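Local coordinates for PlzA (Borrelia burgdorferi, PDB 7MIE), which binds the bacterial second messenger cyclic di-GMP in an xPilZ domain and so probably serves as a c-di-GMP receptor in signalling, at residues S45-S50 against I169-I174; L206-A211 against M277-Y282. All coordinates share one frame; numbering follows the deposited sequence. Where two conformers were deposited one is given.

In the fold
From the N terminus, the chain passes helix 26-36 and enters helix 46-52, whose first turn waits for its partner through most of the first antiparallel sheet and helix 149-164. Interaction 1 closes that long loop when 169-174 arrives next to it, already carrying the first strand of the second sheet. Further on, the hairpin 206-211 meets the C-terminal helix 273-283 in interaction 2. The two loops follow one another, neither nesting nor crossing. They are joined directly: Ile173 probably hydrogen-bonds Leu206 through the backbone. Interaction 1 ties the start of helix 46-52 to the edge of the second sheet; interaction 2 sets the C-terminal helix on the same sheet, beside the c-di-GMP site, which both reach.

Interaction 1 of 2, residues S45-S50 against I169-I174; sequences STEINS and IHERII. With C2E (9,9'-[(2R,3R,3aS,5S,7aR,9R,10R,10aS,12S,14aR)-3,5,10,12-tetrahydroxy-5,12-dioxidooctahydro-2H,7H-difuro[3,2-d:3',2'-j][1,3,7,9,2,8]tetraoxadiphosphacyclododecine-2,9-diyl]bis(2-amino-1,9-dihydro-6H-purin-6-one)), chain C.
Glu171 pushes its carboxylate into the first turn of helix 46-52, and this is where the contact is tight. Its chi1 of 62° tucks CG over its own backbone and the chain then bends, bringing both oxygens to the helix start. OE1 of Glu171 accepts from Glu47 N at 2.9 Å, on its syn side and 24° out of the carboxylate plane. OE2 of Glu171 takes OG of Ser45, the N-cap residue, in a very short bond of doubtful length. At the imidazole edge, His170 ND1 gives Ser45 OG a weak bond of 3.5 Å, while Ile48 CG1 rests 3.9 Å from His170 CE1.

The outer side is looser. Glu47 runs past Glu171 in the opposite direction, and its OE2 stands 3.8 Å from Glu171 OE2, two like charges on the exposed side of the helix start. Arg172, with Arg168 part of the PilZ RxxxR motif, turns to c-di-GMP: its NH2 bonds phosphate oxygen O11 at 2.8 Å, and guanine atom C4 lies 3.7 Å above one face of the Arg172 guanidinium. The backbone N-H and the helix start probably steady the negative charge of Glu171, partly offset by Glu47.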
ATOM      1  N   SER A  45       4.542  -3.391  -1.443  1.00 20.61           N
ATOM      2  CA  SER A  45       4.834  -4.587  -0.654  1.00 22.24           C
ATOM      3  C   SER A  45       6.260  -5.010  -0.994  1.00 23.48           C
ATOM      4  O   SER A  45       6.849  -4.489  -1.952  1.00 24.67           O
ATOM      5  CB  SER A  45       3.847  -5.698  -0.963  1.00 23.60           C
ATOM      6  OG  SER A  45       4.205  -6.310  -2.215  1.00 27.03           O
ATOM      7  N   THR A  46       6.815  -5.938  -0.202  1.00 23.85           N
ATOM      8  CA  THR A  46       8.183  -6.402  -0.380  1.00 24.99           C
ATOM      9  C   THR A  46       8.451  -6.809  -1.835  1.00 24.30           C
ATOM     10  O   THR A  46       9.470  -6.403  -2.421  1.00 23.85           O
ATOM     11  CB  THR A  46       8.481  -7.520   0.622  1.00 27.34           C
ATOM     12  OG1 THR A  46       8.266  -6.923   1.904  1.00 29.86           O
ATOM     13  CG2 THR A  46       9.936  -7.980   0.564  1.00 28.90           C
ATOM     14  N   GLU A  47       7.562  -7.637  -2.405  1.00 25.24           N
ATOM     15  CA  GLU A  47       7.750  -8.113  -3.764  1.00 26.11           C
ATOM     16  C   GLU A  47       7.667  -6.985  -4.799  1.00 25.43           C
ATOM     17  O   GLU A  47       8.394  -7.044  -5.792  1.00 25.03           O
ATOM     18  CB  GLU A  47       6.758  -9.224  -4.132  1.00 30.80           C
ATOM     19  CG  GLU A  47       7.022 -10.524  -3.375  1.00 34.59           C
ATOM     20  CD  GLU A  47       6.288 -11.688  -4.013  1.00 42.45           C
ATOM     21  OE1 GLU A  47       6.868 -12.782  -4.053  1.00 50.98           O
ATOM     22  OE2 GLU A  47       5.128 -11.487  -4.481  1.00 49.62           O
ATOM     23  N   ILE A  48       6.817  -5.974  -4.572  1.00 23.27           N
ATOM     24  CA  ILE A  48       6.744  -4.849  -5.496  1.00 24.03           C
ATOM     25  C   ILE A  48       8.054  -4.055  -5.443  1.00 23.08           C
ATOM     26  O   ILE A  48       8.615  -3.705  -6.471  1.00 23.33           O
ATOM     27  CB  ILE A  48       5.534  -3.933  -5.188  1.00 25.37           C
ATOM     28  CG1 ILE A  48       4.232  -4.721  -5.329  1.00 30.57           C
ATOM     29  CG2 ILE A  48       5.535  -2.694  -6.085  1.00 24.85           C
ATOM     30  CD1 ILE A  48       4.022  -5.257  -6.705  1.00 30.42           C
ATOM     31  N   ASN A  49       8.540  -3.772  -4.231  1.00 23.32           N
ATOM     32  CA  ASN A  49       9.788  -3.032  -4.096  1.00 24.19           C
ATOM     33  C   ASN A  49      10.936  -3.779  -4.771  1.00 22.29           C
ATOM     34  O   ASN A  49      11.764  -3.147  -5.406  1.00 20.48           O
ATOM     35  CB  ASN A  49      10.131  -2.716  -2.638  1.00 26.35           C
ATOM     36  CG  ASN A  49       9.203  -1.617  -2.126  1.00 29.05           C
ATOM     37  OD1 ASN A  49       8.112  -1.898  -1.638  1.00 35.32           O
ATOM     38  ND2 ASN A  49       9.550  -0.358  -2.340  1.00 28.07           N
ATOM     39  N   SER A  50      10.960  -5.101  -4.628  1.00 23.74           N
ATOM     40  CA  SER A  50      11.976  -5.951  -5.248  0.50 22.80           C
ATOM     41  C   SER A  50      11.918  -5.847  -6.768  1.00 22.70           C
ATOM     42  O   SER A  50      12.939  -5.650  -7.441  1.00 22.60           O
ATOM     43  CB  SER A  50      11.772  -7.379  -4.838  0.50 24.67           C
ATOM     44  OG  SER A  50      12.287  -7.555  -3.550  0.50 25.67           O
ATOM     45  N   ILE A 169      -1.153  -9.656  -7.798  1.00 30.90           N
ATOM     46  CA  ILE A 169       0.035  -8.812  -7.917  1.00 33.15           C
ATOM     47  C   ILE A 169       0.801  -8.726  -6.591  1.00 33.95           C
ATOM     48  O   ILE A 169       1.998  -8.440  -6.593  1.00 35.68           O
ATOM     49  CB  ILE A 169      -0.251  -7.408  -8.498  1.00 38.04           C
ATOM     50  CG1 ILE A 169      -1.242  -6.600  -7.666  1.00 38.89           C
ATOM     51  CG2 ILE A 169      -0.677  -7.488  -9.962  1.00 38.51           C
ATOM     52  CD1 ILE A 169      -0.986  -5.097  -7.721  1.00 43.08           C
ATOM     53  N   HIS A 170       0.108  -8.932  -5.476  1.00 28.74           N
ATOM     54  CA  HIS A 170       0.770  -8.919  -4.178  1.00 32.11           C
ATOM     55  C   HIS A 170       0.900 -10.307  -3.555  1.00 31.76           C
ATOM     56  O   HIS A 170       0.048 -11.192  -3.719  1.00 30.97           O
ATOM     57  CB  HIS A 170      -0.037  -8.095  -3.172  1.00 32.73           C
ATOM     58  CG  HIS A 170      -0.098  -6.635  -3.511  1.00 30.88           C
ATOM     59  ND1 HIS A 170       0.984  -5.791  -3.392  1.00 33.21           N
ATOM     60  CD2 HIS A 170      -1.091  -5.876  -4.018  1.00 30.45           C
ATOM     61  CE1 HIS A 170       0.644  -4.564  -3.803  1.00 29.03           C
ATOM     62  NE2 HIS A 170      -0.604  -4.581  -4.154  1.00 31.75           N
ATOM     63  N   GLU A 171       1.943 -10.435  -2.729  1.00 31.59           N
ATOM     64  CA  GLU A 171       2.086 -11.592  -1.862  1.00 29.85           C
ATOM     65  C   GLU A 171       0.971 -11.569  -0.807  1.00 29.73           C
ATOM     66  O   GLU A 171       0.381 -10.547  -0.441  1.00 29.34           O
ATOM     67  CB  GLU A 171       3.507 -11.646  -1.273  1.00 30.72           C
ATOM     68  CG  GLU A 171       3.883 -10.451  -0.393  1.00 30.65           C
ATOM     69  CD  GLU A 171       4.534  -9.279  -1.110  1.00 33.89           C
ATOM     70  OE1 GLU A 171       5.599  -8.873  -0.679  1.00 32.54           O
ATOM     71  OE2 GLU A 171       3.954  -8.776  -2.117  1.00 33.83           O
ATOM     72  N   ARG A 172       0.673 -12.771  -0.353  1.00 27.89           N
ATOM     73  CA  ARG A 172      -0.227 -12.969   0.761  1.00 25.39           C
ATOM     74  C   ARG A 172       0.629 -13.307   1.968  1.00 25.06           C
ATOM     75  O   ARG A 172       1.665 -13.986   1.846  1.00 28.34           O
ATOM     76  CB  ARG A 172      -1.233 -14.066   0.400  1.00 25.96           C
ATOM     77  CG  ARG A 172      -2.133 -13.637  -0.754  1.00 25.66           C
ATOM     78  CD  ARG A 172      -3.026 -14.776  -1.188  1.00 24.58           C
ATOM     79  NE  ARG A 172      -3.816 -14.231  -2.297  1.00 23.36           N
ATOM     80  CZ  ARG A 172      -4.760 -14.910  -2.952  1.00 24.46           C
ATOM     81  NH1 ARG A 172      -5.066 -16.137  -2.575  1.00 25.32           N
ATOM     82  NH2 ARG A 172      -5.397 -14.329  -3.958  1.00 24.00           N
ATOM     83  N   ILE A 173       0.216 -12.796   3.126  1.00 22.99           N
ATOM     84  CA  ILE A 173       0.950 -13.018   4.364  1.00 23.57           C
ATOM     85  C   ILE A 173       0.409 -14.275   5.035  1.00 25.41           C
ATOM     86  O   ILE A 173      -0.731 -14.282   5.482  1.00 24.89           O
ATOM     87  CB  ILE A 173       0.783 -11.798   5.295  1.00 23.82           C
ATOM     88  CG1 ILE A 173       1.243 -10.499   4.620  1.00 24.04           C
ATOM     89  CG2 ILE A 173       1.530 -12.052   6.622  1.00 23.60           C
ATOM     90  CD1 ILE A 173       0.752  -9.202   5.344  1.00 26.15           C
ATOM     91  N   ILE A 174       1.233 -15.335   5.146  1.00 25.63           N
ATOM     92  CA  ILE A 174       0.794 -16.550   5.821  1.00 27.71           C
ATOM     93  C   ILE A 174       0.915 -16.334   7.316  1.00 27.93           C
ATOM     94  O   ILE A 174       1.960 -15.872   7.774  1.00 30.02           O
ATOM     95  CB  ILE A 174       1.647 -17.777   5.389  1.00 29.57           C
ATOM     96  CG1 ILE A 174       1.447 -18.074   3.901  1.00 32.32           C
ATOM     97  CG2 ILE A 174       1.303 -18.995   6.247  1.00 30.77           C
ATOM     98  CD1 ILE A 174       2.361 -19.153   3.342  1.00 35.67           C
TER
HETATM   99  P1  C2E C 302     -10.829 -12.773  -7.385  1.00 34.07           P
HETATM  100  O2P C2E C 302     -11.051 -14.218  -7.249  1.00 32.01           O
HETATM  101  O1P C2E C 302     -11.976 -11.828  -7.639  1.00 35.83           O
HETATM  102  O5' C2E C 302     -10.289 -12.327  -5.937  1.00 31.12           O
HETATM  103  C5' C2E C 302     -10.118 -10.923  -5.686  1.00 29.84           C
HETATM  104  C4' C2E C 302      -9.187 -10.735  -4.511  1.00 28.94           C
HETATM  105  O4' C2E C 302      -9.723 -11.416  -3.355  1.00 29.81           O
HETATM  106  C3' C2E C 302      -7.790 -11.342  -4.672  1.00 26.53           C
HETATM  107  O3' C2E C 302      -7.000 -10.402  -5.392  1.00 28.78           O
HETATM  108  C2' C2E C 302      -7.346 -11.305  -3.185  1.00 27.43           C
HETATM  109  O2' C2E C 302      -7.060  -9.973  -2.807  1.00 29.10           O
HETATM  110  C1' C2E C 302      -8.651 -11.696  -2.470  1.00 27.40           C
HETATM  111  N9  C2E C 302      -8.684 -13.109  -2.125  1.00 27.23           N
HETATM  112  C8  C2E C 302      -9.432 -14.131  -2.665  1.00 26.33           C
HETATM  113  N7  C2E C 302      -9.205 -15.288  -2.105  1.00 28.32           N
HETATM  114  C5  C2E C 302      -8.212 -15.009  -1.159  1.00 26.00           C
HETATM  115  C6  C2E C 302      -7.535 -15.866  -0.262  1.00 27.15           C
HETATM  116  O6  C2E C 302      -7.645 -17.099  -0.180  1.00 28.46           O
HETATM  117  N1  C2E C 302      -6.596 -15.156   0.508  1.00 25.70           N
HETATM  118  C2  C2E C 302      -6.363 -13.798   0.432  1.00 24.55           C
HETATM  119  N2  C2E C 302      -5.418 -13.267   1.237  1.00 23.07           N
HETATM  120  N3  C2E C 302      -6.993 -12.988  -0.412  1.00 25.73           N
HETATM  121  C4  C2E C 302      -7.899 -13.671  -1.167  1.00 26.09           C
HETATM  122  P11 C2E C 302      -5.632 -10.942  -6.072  1.00 26.77           P
HETATM  123  O21 C2E C 302      -4.966  -9.698  -6.554  1.00 26.21           O
HETATM  124  O11 C2E C 302      -4.920 -11.765  -5.032  1.00 28.00           O
HETATM  125  O5A C2E C 302      -6.177 -11.936  -7.220  1.00 27.57           O
HETATM  126  C5A C2E C 302      -6.708 -11.280  -8.399  1.00 30.70           C
HETATM  127  C4A C2E C 302      -7.435 -12.303  -9.226  1.00 30.67           C
HETATM  128  O4A C2E C 302      -6.505 -13.304  -9.700  1.00 31.30           O
HETATM  129  C3A C2E C 302      -8.488 -13.098  -8.452  1.00 32.23           C
HETATM  130  O3A C2E C 302      -9.662 -12.290  -8.387  1.00 33.36           O
HETATM  131  C2A C2E C 302      -8.589 -14.349  -9.321  1.00 33.91           C
HETATM  132  O2A C2E C 302      -9.355 -14.129 -10.497  1.00 35.30           O
HETATM  133  C1A C2E C 302      -7.109 -14.566  -9.656  1.00 30.10           C
HETATM  134  N91 C2E C 302      -6.408 -15.454  -8.747  1.00 30.68           N
HETATM  135  C81 C2E C 302      -5.478 -15.116  -7.786  1.00 29.25           C
HETATM  136  N71 C2E C 302      -5.044 -16.166  -7.136  1.00 30.31           N
HETATM  137  C51 C2E C 302      -5.710 -17.255  -7.705  1.00 32.17           C
HETATM  138  C61 C2E C 302      -5.639 -18.650  -7.422  1.00 32.71           C
HETATM  139  O61 C2E C 302      -4.941 -19.264  -6.604  1.00 34.25           O
HETATM  140  N11 C2E C 302      -6.483 -19.382  -8.252  1.00 38.01           N
HETATM  141  C21 C2E C 302      -7.334 -18.856  -9.191  1.00 36.43           C
HETATM  142  N21 C2E C 302      -8.076 -19.745  -9.873  1.00 38.45           N
HETATM  143  N31 C2E C 302      -7.377 -17.559  -9.499  1.00 33.77           N
HETATM  144  C41 C2E C 302      -6.552 -16.816  -8.697  1.00 30.89           C

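Interaction 2 of 2, residues L206-A211 against M277-Y282; sequences LSYGGA and MLIHDY. With C2E (9,9'-[(2R,3R,3aS,5S,7aR,9R,10R,10aS,12S,14aR)-3,5,10,12-tetrahydroxy-5,12-dioxidooctahydro-2H,7H-difuro[3,2-d:3',2'-j][1,3,7,9,2,8]tetraoxadiphosphacyclododecine-2,9-diyl]bis(2-amino-1,9-dihydro-6H-purin-6-one)), chain C.
The Tyr208 ring carries Ile279 on one face: methyl CG2 of Ile279 stands 3.8 Å from the centroid of the Tyr208 ring, 17° off its normal, a CH-pi contact. The ring edge at CD2 is turned to the flat side of His170 in a T-shaped pair, and Lys43 adds a cation-pi contact. Tyr208 and His280 run alongside each other in the same direction; the Tyr208 OH comes to the edge of the imidazole, 3.5 Å from His280 CD2, but gives its hydrogen bond to the Met44 carbonyl, while His280 NE2 bonds the Ile71 carbonyl.

Ile279 is the wedge. With CG2 anti to the backbone N and CG1 beside it (chi1 -57°), one branch takes the tyrosine face and the other sends CD1 to 4.0 Å from Leu206 CB. No hydrogen bond crosses between the segments, so within this buried join only packing holds them.

On the far side of the hairpin, Ser207 and Gly210 belong, with Asp205, to the DxSxxG motif of PilZ domains. The guanine amino N2 of c-di-GMP bonds Ser207 OG at 3.1 Å, though the position of OG is less certain.

Helix 273-283 thus lies against the hairpin of strands 198-207 and 210-215, with Tyr275 bonding the Ser207 carbonyl, Ile173 of strand 173-174 packing on Ile279, and Phe231 of strand 228-233 touching Leu206.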
ATOM      1  N   LEU A 206      -3.521 -13.279   5.014  1.00 22.99           N
ATOM      2  CA  LEU A 206      -4.066 -11.933   4.815  1.00 23.73           C
ATOM      3  C   LEU A 206      -3.378 -11.271   3.624  1.00 24.83           C
ATOM      4  O   LEU A 206      -2.194 -11.491   3.383  1.00 23.72           O
ATOM      5  CB  LEU A 206      -3.790 -11.049   6.043  1.00 23.85           C
ATOM      6  CG  LEU A 206      -4.515 -11.418   7.343  1.00 24.99           C
ATOM      7  CD1 LEU A 206      -4.087 -10.474   8.481  1.00 26.61           C
ATOM      8  CD2 LEU A 206      -6.036 -11.310   7.127  1.00 24.68           C
ATOM      9  N   SER A 207      -4.104 -10.373   2.948  1.00 21.78           N
ATOM     10  CA  SER A 207      -3.481  -9.529   1.948  1.00 22.74           C
ATOM     11  C   SER A 207      -4.241  -8.210   1.908  1.00 22.56           C
ATOM     12  O   SER A 207      -5.253  -8.040   2.598  1.00 21.74           O
ATOM     13  CB  SER A 207      -3.480 -10.245   0.608  1.00 23.09           C
ATOM     14  OG  SER A 207      -4.821 -10.383   0.166  1.00 24.92           O
ATOM     15  N   TYR A 208      -3.771  -7.273   1.082  1.00 21.97           N
ATOM     16  CA  TYR A 208      -4.448  -5.996   0.931  1.00 23.80           C
ATOM     17  C   TYR A 208      -5.930  -6.195   0.583  1.00 21.82           C
ATOM     18  O   TYR A 208      -6.764  -5.433   1.054  1.00 22.42           O
ATOM     19  CB  TYR A 208      -3.750  -5.181  -0.179  1.00 22.55           C
ATOM     20  CG  TYR A 208      -2.517  -4.417   0.268  1.00 22.19           C
ATOM     21  CD1 TYR A 208      -2.581  -3.511   1.320  1.00 23.07           C
ATOM     22  CD2 TYR A 208      -1.302  -4.576  -0.395  1.00 21.49           C
ATOM     23  CE1 TYR A 208      -1.464  -2.793   1.746  1.00 22.10           C
ATOM     24  CE2 TYR A 208      -0.192  -3.815  -0.031  1.00 21.09           C
ATOM     25  CZ  TYR A 208      -0.269  -2.948   1.042  1.00 21.50           C
ATOM     26  OH  TYR A 208       0.813  -2.204   1.421  1.00 21.70           O
ATOM     27  N   GLY A 209      -6.232  -7.233  -0.200  1.00 22.85           N
ATOM     28  CA  GLY A 209      -7.565  -7.359  -0.785  1.00 23.62           C
ATOM     29  C   GLY A 209      -8.439  -8.471  -0.197  1.00 23.90           C
ATOM     30  O   GLY A 209      -9.594  -8.635  -0.630  1.00 24.40           O
ATOM     31  N   GLY A 210      -7.926  -9.266   0.751  1.00 22.33           N
ATOM     32  CA  GLY A 210      -8.764 -10.343   1.280  1.00 23.06           C
ATOM     33  C   GLY A 210      -8.060 -11.201   2.327  1.00 22.45           C
ATOM     34  O   GLY A 210      -7.042 -10.796   2.887  1.00 22.95           O
ATOM     35  N   ALA A 211      -8.581 -12.423   2.532  1.00 22.78           N
ATOM     36  CA  ALA A 211      -8.134 -13.280   3.613  1.00 23.32           C
ATOM     37  C   ALA A 211      -8.536 -14.711   3.316  1.00 24.10           C
ATOM     38  O   ALA A 211      -9.459 -14.944   2.544  1.00 24.90           O
ATOM     39  CB  ALA A 211      -8.738 -12.840   4.942  1.00 22.91           C
ATOM     40  N   MET A 277      -3.562  -0.005   6.320  1.00 24.25           N
ATOM     41  CA  MET A 277      -2.310   0.410   6.961  1.00 25.53           C
ATOM     42  C   MET A 277      -1.694  -0.709   7.829  1.00 25.86           C
ATOM     43  O   MET A 277      -0.473  -0.795   7.956  1.00 25.96           O
ATOM     44  CB  MET A 277      -2.530   1.659   7.829  1.00 28.13           C
ATOM     45  CG  MET A 277      -2.768   2.950   7.061  1.00 29.43           C
ATOM     46  SD  MET A 277      -1.529   3.309   5.812  1.00 32.26           S
ATOM     47  CE  MET A 277      -2.113   4.838   5.061  1.00 32.89           C
ATOM     48  N   LEU A 278      -2.506  -1.611   8.396  1.00 25.26           N
ATOM     49  CA  LEU A 278      -1.974  -2.778   9.104  1.00 26.26           C
ATOM     50  C   LEU A 278      -1.147  -3.651   8.143  1.00 24.92           C
ATOM     51  O   LEU A 278      -0.076  -4.153   8.505  1.00 24.80           O
ATOM     52  CB  LEU A 278      -3.153  -3.576   9.688  1.00 27.29           C
ATOM     53  CG  LEU A 278      -2.894  -5.010  10.156  1.00 29.29           C
ATOM     54  CD1 LEU A 278      -2.231  -4.969  11.526  1.00 33.60           C
ATOM     55  CD2 LEU A 278      -4.213  -5.769  10.294  1.00 31.75           C
ATOM     56  N   ILE A 279      -1.670  -3.870   6.935  1.00 22.98           N
ATOM     57  CA  ILE A 279      -0.934  -4.659   5.945  1.00 22.42           C
ATOM     58  C   ILE A 279       0.311  -3.908   5.469  1.00 22.89           C
ATOM     59  O   ILE A 279       1.411  -4.481   5.404  1.00 23.46           O
ATOM     60  CB  ILE A 279      -1.846  -5.054   4.765  1.00 21.92           C
ATOM     61  CG1 ILE A 279      -3.070  -5.837   5.275  1.00 22.26           C
ATOM     62  CG2 ILE A 279      -1.055  -5.873   3.719  1.00 20.58           C
ATOM     63  CD1 ILE A 279      -2.727  -7.146   6.001  1.00 23.70           C
ATOM     64  N   HIS A 280       0.157  -2.621   5.172  1.00 23.09           N
ATOM     65  CA  HIS A 280       1.318  -1.832   4.781  1.00 23.82           C
ATOM     66  C   HIS A 280       2.415  -1.885   5.858  1.00 23.93           C
ATOM     67  O   HIS A 280       3.578  -2.092   5.515  1.00 24.60           O
ATOM     68  CB  HIS A 280       0.861  -0.388   4.506  1.00 24.54           C
ATOM     69  CG  HIS A 280       1.999   0.433   3.984  1.00 25.49           C
ATOM     70  ND1 HIS A 280       2.818   1.165   4.840  1.00 26.18           N
ATOM     71  CD2 HIS A 280       2.435   0.657   2.728  1.00 25.33           C
ATOM     72  CE1 HIS A 280       3.711   1.818   4.113  1.00 28.06           C
ATOM     73  NE2 HIS A 280       3.510   1.513   2.837  1.00 27.63           N
ATOM     74  N   ASP A 281       2.029  -1.742   7.138  1.00 25.30           N
ATOM     75  CA  ASP A 281       2.982  -1.762   8.252  1.00 26.68           C
ATOM     76  C   ASP A 281       3.767  -3.074   8.259  1.00 27.50           C
ATOM     77  O   ASP A 281       4.966  -3.094   8.559  1.00 26.58           O
ATOM     78  CB  ASP A 281       2.254  -1.543   9.586  1.00 27.46           C
ATOM     79  CG  ASP A 281       3.176  -1.741  10.778  1.00 33.56           C
ATOM     80  OD1 ASP A 281       4.010  -0.822  11.023  1.00 35.16           O
ATOM     81  OD2 ASP A 281       3.090  -2.829  11.421  1.00 34.26           O
ATOM     82  N   TYR A 282       3.097  -4.197   7.952  1.00 24.60           N
ATOM     83  CA  TYR A 282       3.762  -5.482   7.980  1.00 24.56           C
ATOM     84  C   TYR A 282       4.964  -5.491   7.029  1.00 25.22           C
ATOM     85  O   TYR A 282       6.028  -6.030   7.345  1.00 26.67           O
ATOM     86  CB  TYR A 282       2.778  -6.597   7.602  1.00 23.62           C
ATOM     87  CG  TYR A 282       3.485  -7.919   7.433  1.00 23.98           C
ATOM     88  CD1 TYR A 282       3.729  -8.729   8.537  1.00 25.31           C
ATOM     89  CD2 TYR A 282       3.899  -8.367   6.187  1.00 24.54           C
ATOM     90  CE1 TYR A 282       4.391  -9.936   8.396  1.00 25.92           C
ATOM     91  CE2 TYR A 282       4.602  -9.553   6.034  1.00 26.24           C
ATOM     92  CZ  TYR A 282       4.835 -10.342   7.145  1.00 27.93           C
ATOM     93  OH  TYR A 282       5.463 -11.546   6.955  1.00 30.65           O
TER
HETATM   94  P1  C2E C 302     -10.829 -12.773  -7.385  1.00 34.07           P
HETATM   95  O2P C2E C 302     -11.051 -14.218  -7.249  1.00 32.01           O
HETATM   96  O1P C2E C 302     -11.976 -11.828  -7.639  1.00 35.83           O
HETATM   97  O5' C2E C 302     -10.289 -12.327  -5.937  1.00 31.12           O
HETATM   98  C5' C2E C 302     -10.118 -10.923  -5.686  1.00 29.84           C
HETATM   99  C4' C2E C 302      -9.187 -10.735  -4.511  1.00 28.94           C
HETATM  100  O4' C2E C 302      -9.723 -11.416  -3.355  1.00 29.81           O
HETATM  101  C3' C2E C 302      -7.790 -11.342  -4.672  1.00 26.53           C
HETATM  102  O3' C2E C 302      -7.000 -10.402  -5.392  1.00 28.78           O
HETATM  103  C2' C2E C 302      -7.346 -11.305  -3.185  1.00 27.43           C
HETATM  104  O2' C2E C 302      -7.060  -9.973  -2.807  1.00 29.10           O
HETATM  105  C1' C2E C 302      -8.651 -11.696  -2.470  1.00 27.40           C
HETATM  106  N9  C2E C 302      -8.684 -13.109  -2.125  1.00 27.23           N
HETATM  107  C8  C2E C 302      -9.432 -14.131  -2.665  1.00 26.33           C
HETATM  108  N7  C2E C 302      -9.205 -15.288  -2.105  1.00 28.32           N
HETATM  109  C5  C2E C 302      -8.212 -15.009  -1.159  1.00 26.00           C
HETATM  110  C6  C2E C 302      -7.535 -15.866  -0.262  1.00 27.15           C
HETATM  111  O6  C2E C 302      -7.645 -17.099  -0.180  1.00 28.46           O
HETATM  112  N1  C2E C 302      -6.596 -15.156   0.508  1.00 25.70           N
HETATM  113  C2  C2E C 302      -6.363 -13.798   0.432  1.00 24.55           C
HETATM  114  N2  C2E C 302      -5.418 -13.267   1.237  1.00 23.07           N
HETATM  115  N3  C2E C 302      -6.993 -12.988  -0.412  1.00 25.73           N
HETATM  116  C4  C2E C 302      -7.899 -13.671  -1.167  1.00 26.09           C
HETATM  117  P11 C2E C 302      -5.632 -10.942  -6.072  1.00 26.77           P
HETATM  118  O21 C2E C 302      -4.966  -9.698  -6.554  1.00 26.21           O
HETATM  119  O11 C2E C 302      -4.920 -11.765  -5.032  1.00 28.00           O
HETATM  120  O5A C2E C 302      -6.177 -11.936  -7.220  1.00 27.57           O
HETATM  121  C5A C2E C 302      -6.708 -11.280  -8.399  1.00 30.70           C
HETATM  122  C4A C2E C 302      -7.435 -12.303  -9.226  1.00 30.67           C
HETATM  123  O4A C2E C 302      -6.505 -13.304  -9.700  1.00 31.30           O
HETATM  124  C3A C2E C 302      -8.488 -13.098  -8.452  1.00 32.23           C
HETATM  125  O3A C2E C 302      -9.662 -12.290  -8.387  1.00 33.36           O
HETATM  126  C2A C2E C 302      -8.589 -14.349  -9.321  1.00 33.91           C
HETATM  127  O2A C2E C 302      -9.355 -14.129 -10.497  1.00 35.30           O
HETATM  128  C1A C2E C 302      -7.109 -14.566  -9.656  1.00 30.10           C
HETATM  129  N91 C2E C 302      -6.408 -15.454  -8.747  1.00 30.68           N
HETATM  130  C81 C2E C 302      -5.478 -15.116  -7.786  1.00 29.25           C
HETATM  131  N71 C2E C 302      -5.044 -16.166  -7.136  1.00 30.31           N
HETATM  132  C51 C2E C 302      -5.710 -17.255  -7.705  1.00 32.17           C
HETATM  133  C61 C2E C 302      -5.639 -18.650  -7.422  1.00 32.71           C
HETATM  134  O61 C2E C 302      -4.941 -19.264  -6.604  1.00 34.25           O
HETATM  135  N11 C2E C 302      -6.483 -19.382  -8.252  1.00 38.01           N
HETATM  136  C21 C2E C 302      -7.334 -18.856  -9.191  1.00 36.43           C
HETATM  137  N21 C2E C 302      -8.076 -19.745  -9.873  1.00 38.45           N
HETATM  138  N31 C2E C 302      -7.377 -17.559  -9.499  1.00 33.77           N
HETATM  139  C41 C2E C 302      -6.552 -16.816  -8.697  1.00 30.89           C